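Local coordinates for Mll8374 protein (PDB 3B5E) that is probably a carboxylesterase of the alpha/beta-hydrolase fold, hydrolysing carboxylic ester bonds by a serine nucleophile, at residues A[154-159]-A[186-191]. Residues are numbered along the deposited sequence; the frame is centred on the assembly and turned at random.
Sequences TDLAGI and HGAEVD. With EDO (1,2-ethanediol), chain G.
H186 grips T154 and L156 through two different groups. Its ND1 donates to T154 O over 2.8 Å, the oxygen lying in the imidazole plane and the N-H meeting a carbonyl lone pair. Its own carbonyl O accepts from L156 N at 2.7 Å, nearly straight at the hydrogen (169°). With CG anti to the carbonyl carbon (chi1 -78°), the ring swings to T154 and also touches L130 of helix 120-131. H186 CB lies 3.8 Å from L156 CD1. At the far edge, H186 NE2 and O1 of an ethanediol, probably from the crystallisation liquor, are hydrogen-bonded at 2.6 Å. Replacing the imidazole by the methyl of an alanine is likely to leave T154 O without its ring donor and a gap beside L130. Farther along, A188 CB rests on L156 CB (4.0 Å), and a backbone hydrogen bond from E189 N to I159 O (2.8 Å) starts the strand pairing that E189 continues with T161. An Asx turn, A157 N bonding D155 OD1 from above the carboxylate plane, and a type II turn from L156 to I159 shape the loop. G187 ends helix 176-185 in a Schellman motif; this helix makes the beta-alpha-beta crossover from strand 160-166 to parallel 189-195, the outermost strand at one edge of the alpha/beta-hydrolase sheet.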
ATOM      1  N   THR A 154       4.843 -15.359  10.066  1.00 22.48           N
ATOM      2  CA  THR A 154       5.474 -15.057   8.789  1.00 22.94           C
ATOM      3  C   THR A 154       6.815 -14.376   8.990  1.00 22.94           C
ATOM      4  O   THR A 154       6.934 -13.458   9.792  1.00 24.71           O
ATOM      5  CB  THR A 154       4.553 -14.144   7.939  1.00 22.85           C
ATOM      6  OG1 THR A 154       3.317 -14.833   7.737  1.00 23.44           O
ATOM      7  CG2 THR A 154       5.164 -13.851   6.590  1.00 20.28           C
ATOM      8  N   ASP A 155       7.813 -14.827   8.238  1.00 22.86           N
ATOM      9  CA  ASP A 155       9.148 -14.266   8.330  1.00 22.17           C
ATOM     10  C   ASP A 155       9.280 -13.175   7.288  1.00 23.28           C
ATOM     11  O   ASP A 155       9.282 -13.470   6.097  1.00 25.23           O
ATOM     12  CB  ASP A 155      10.206 -15.358   8.111  1.00 23.19           C
ATOM     13  CG  ASP A 155      11.639 -14.846   8.280  1.00 28.39           C
ATOM     14  OD1 ASP A 155      11.842 -13.634   8.501  1.00 25.73           O
ATOM     15  OD2 ASP A 155      12.572 -15.681   8.207  1.00 32.00           O
ATOM     16  N   LEU A 156       9.416 -11.928   7.742  1.00 22.11           N
ATOM     17  CA  LEU A 156       9.505 -10.772   6.849  1.00 22.54           C
ATOM     18  C   LEU A 156      10.963 -10.328   6.659  1.00 24.22           C
ATOM     19  O   LEU A 156      11.233  -9.212   6.189  1.00 27.59           O
ATOM     20  CB  LEU A 156       8.682  -9.597   7.410  1.00 21.26           C
ATOM     21  CG  LEU A 156       7.184  -9.831   7.659  1.00 22.95           C
ATOM     22  CD1 LEU A 156       6.553  -8.587   8.280  1.00 21.86           C
ATOM     23  CD2 LEU A 156       6.411 -10.242   6.417  1.00 20.24           C
ATOM     24  N   ALA A 157      11.906 -11.187   7.046  1.00 25.25           N
ATOM     25  CA  ALA A 157      13.316 -10.861   6.935  1.00 25.44           C
ATOM     26  C   ALA A 157      13.586 -10.392   5.526  1.00 26.46           C
ATOM     27  O   ALA A 157      13.139 -10.999   4.562  1.00 29.63           O
ATOM     28  CB  ALA A 157      14.189 -12.065   7.270  1.00 27.17           C
ATOM     29  N   GLY A 158      14.304  -9.291   5.413  1.00 27.76           N
ATOM     30  CA  GLY A 158      14.674  -8.763   4.121  1.00 29.55           C
ATOM     31  C   GLY A 158      13.717  -7.724   3.573  1.00 30.67           C
ATOM     32  O   GLY A 158      14.065  -7.037   2.601  1.00 32.83           O
ATOM     33  N   ILE A 159      12.518  -7.595   4.148  1.00 27.90           N
ATOM     34  CA  ILE A 159      11.581  -6.581   3.677  1.00 28.21           C
ATOM     35  C   ILE A 159      11.862  -5.226   4.369  1.00 26.65           C
ATOM     36  O   ILE A 159      11.996  -5.152   5.582  1.00 27.60           O
ATOM     37  CB  ILE A 159      10.101  -7.042   3.862  1.00 27.80           C
ATOM     38  CG1 ILE A 159       9.872  -8.328   3.073  1.00 31.61           C
ATOM     39  CG2 ILE A 159       9.102  -5.986   3.407  1.00 26.10           C
ATOM     40  CD1 ILE A 159       8.539  -8.994   3.368  1.00 33.47           C
ATOM     41  N   HIS A 186       8.504  -9.637  13.339  1.00 18.56           N
ATOM     42  CA  HIS A 186       8.452 -10.613  12.262  1.00 20.81           C
ATOM     43  C   HIS A 186       9.645 -10.526  11.327  1.00 20.72           C
ATOM     44  O   HIS A 186       9.771 -11.304  10.392  1.00 22.28           O
ATOM     45  CB  HIS A 186       7.146 -10.478  11.495  1.00 22.21           C
ATOM     46  CG  HIS A 186       5.991 -11.089  12.208  1.00 24.37           C
ATOM     47  ND1 HIS A 186       5.527 -12.351  11.917  1.00 24.29           N
ATOM     48  CD2 HIS A 186       5.244 -10.639  13.244  1.00 23.99           C
ATOM     49  CE1 HIS A 186       4.523 -12.637  12.728  1.00 24.87           C
ATOM     50  NE2 HIS A 186       4.330 -11.614  13.537  1.00 27.73           N
ATOM     51  N   GLY A 187      10.510  -9.561  11.585  1.00 20.17           N
ATOM     52  CA  GLY A 187      11.790  -9.481  10.923  1.00 19.59           C
ATOM     53  C   GLY A 187      11.918  -8.429   9.850  1.00 20.68           C
ATOM     54  O   GLY A 187      12.951  -8.369   9.216  1.00 21.20           O
ATOM     55  N   ALA A 188      10.894  -7.595   9.652  1.00 19.64           N
ATOM     56  CA  ALA A 188      10.967  -6.500   8.694  1.00 18.49           C
ATOM     57  C   ALA A 188      11.953  -5.435   9.188  1.00 21.26           C
ATOM     58  O   ALA A 188      12.133  -5.241  10.382  1.00 20.91           O
ATOM     59  CB  ALA A 188       9.598  -5.896   8.469  1.00 19.52           C
ATOM     60  N   GLU A 189      12.597  -4.765   8.251  1.00 20.09           N
ATOM     61  CA  GLU A 189      13.403  -3.593   8.566  1.00 23.03           C
ATOM     62  C   GLU A 189      12.494  -2.363   8.485  1.00 20.56           C
ATOM     63  O   GLU A 189      12.152  -1.886   7.405  1.00 22.84           O
ATOM     64  CB  GLU A 189      14.568  -3.493   7.596  1.00 21.93           C
ATOM     65  CG  GLU A 189      15.320  -2.181   7.636  1.00 30.15           C
ATOM     66  CD  GLU A 189      16.550  -2.186   6.728  1.00 33.14           C
ATOM     67  OE1 GLU A 189      16.993  -3.295   6.333  1.00 40.33           O
ATOM     68  OE2 GLU A 189      17.061  -1.082   6.406  1.00 39.11           O
ATOM     69  N   VAL A 190      12.129  -1.851   9.646  1.00 20.10           N
ATOM     70  CA  VAL A 190      11.111  -0.796   9.739  1.00 19.40           C
ATOM     71  C   VAL A 190      11.789   0.572   9.853  1.00 22.17           C
ATOM     72  O   VAL A 190      12.719   0.752  10.630  1.00 22.14           O
ATOM     73  CB  VAL A 190      10.168  -1.032  10.965  1.00 20.43           C
ATOM     74  CG1 VAL A 190       9.075   0.052  11.020  1.00 19.84           C
ATOM     75  CG2 VAL A 190       9.552  -2.464  10.961  1.00 21.62           C
ATOM     76  N   ASP A 191      11.323   1.525   9.060  1.00 17.78           N
ATOM     77  CA  ASP A 191      11.689   2.906   9.202  1.00 17.74           C
ATOM     78  C   ASP A 191      10.390   3.653   9.420  1.00 18.35           C
ATOM     79  O   ASP A 191       9.634   3.827   8.487  1.00 18.40           O
ATOM     80  CB  ASP A 191      12.322   3.383   7.909  1.00 16.24           C
ATOM     81  CG  ASP A 191      12.760   4.797   7.973  1.00 23.32           C
ATOM     82  OD1 ASP A 191      12.435   5.495   8.947  1.00 22.81           O
ATOM     83  OD2 ASP A 191      13.451   5.224   7.013  1.00 23.27           O
TER
HETATM   84  C1  EDO G 227       3.095 -11.976  16.828  1.00 43.17           C
HETATM   85  O1  EDO G 227       2.580 -11.777  15.510  1.00 38.00           O
HETATM   86  C2  EDO G 227       3.416 -10.620  17.405  1.00 41.51           C
HETATM   87  O2  EDO G 227       4.775 -10.364  17.067  1.00 51.47           O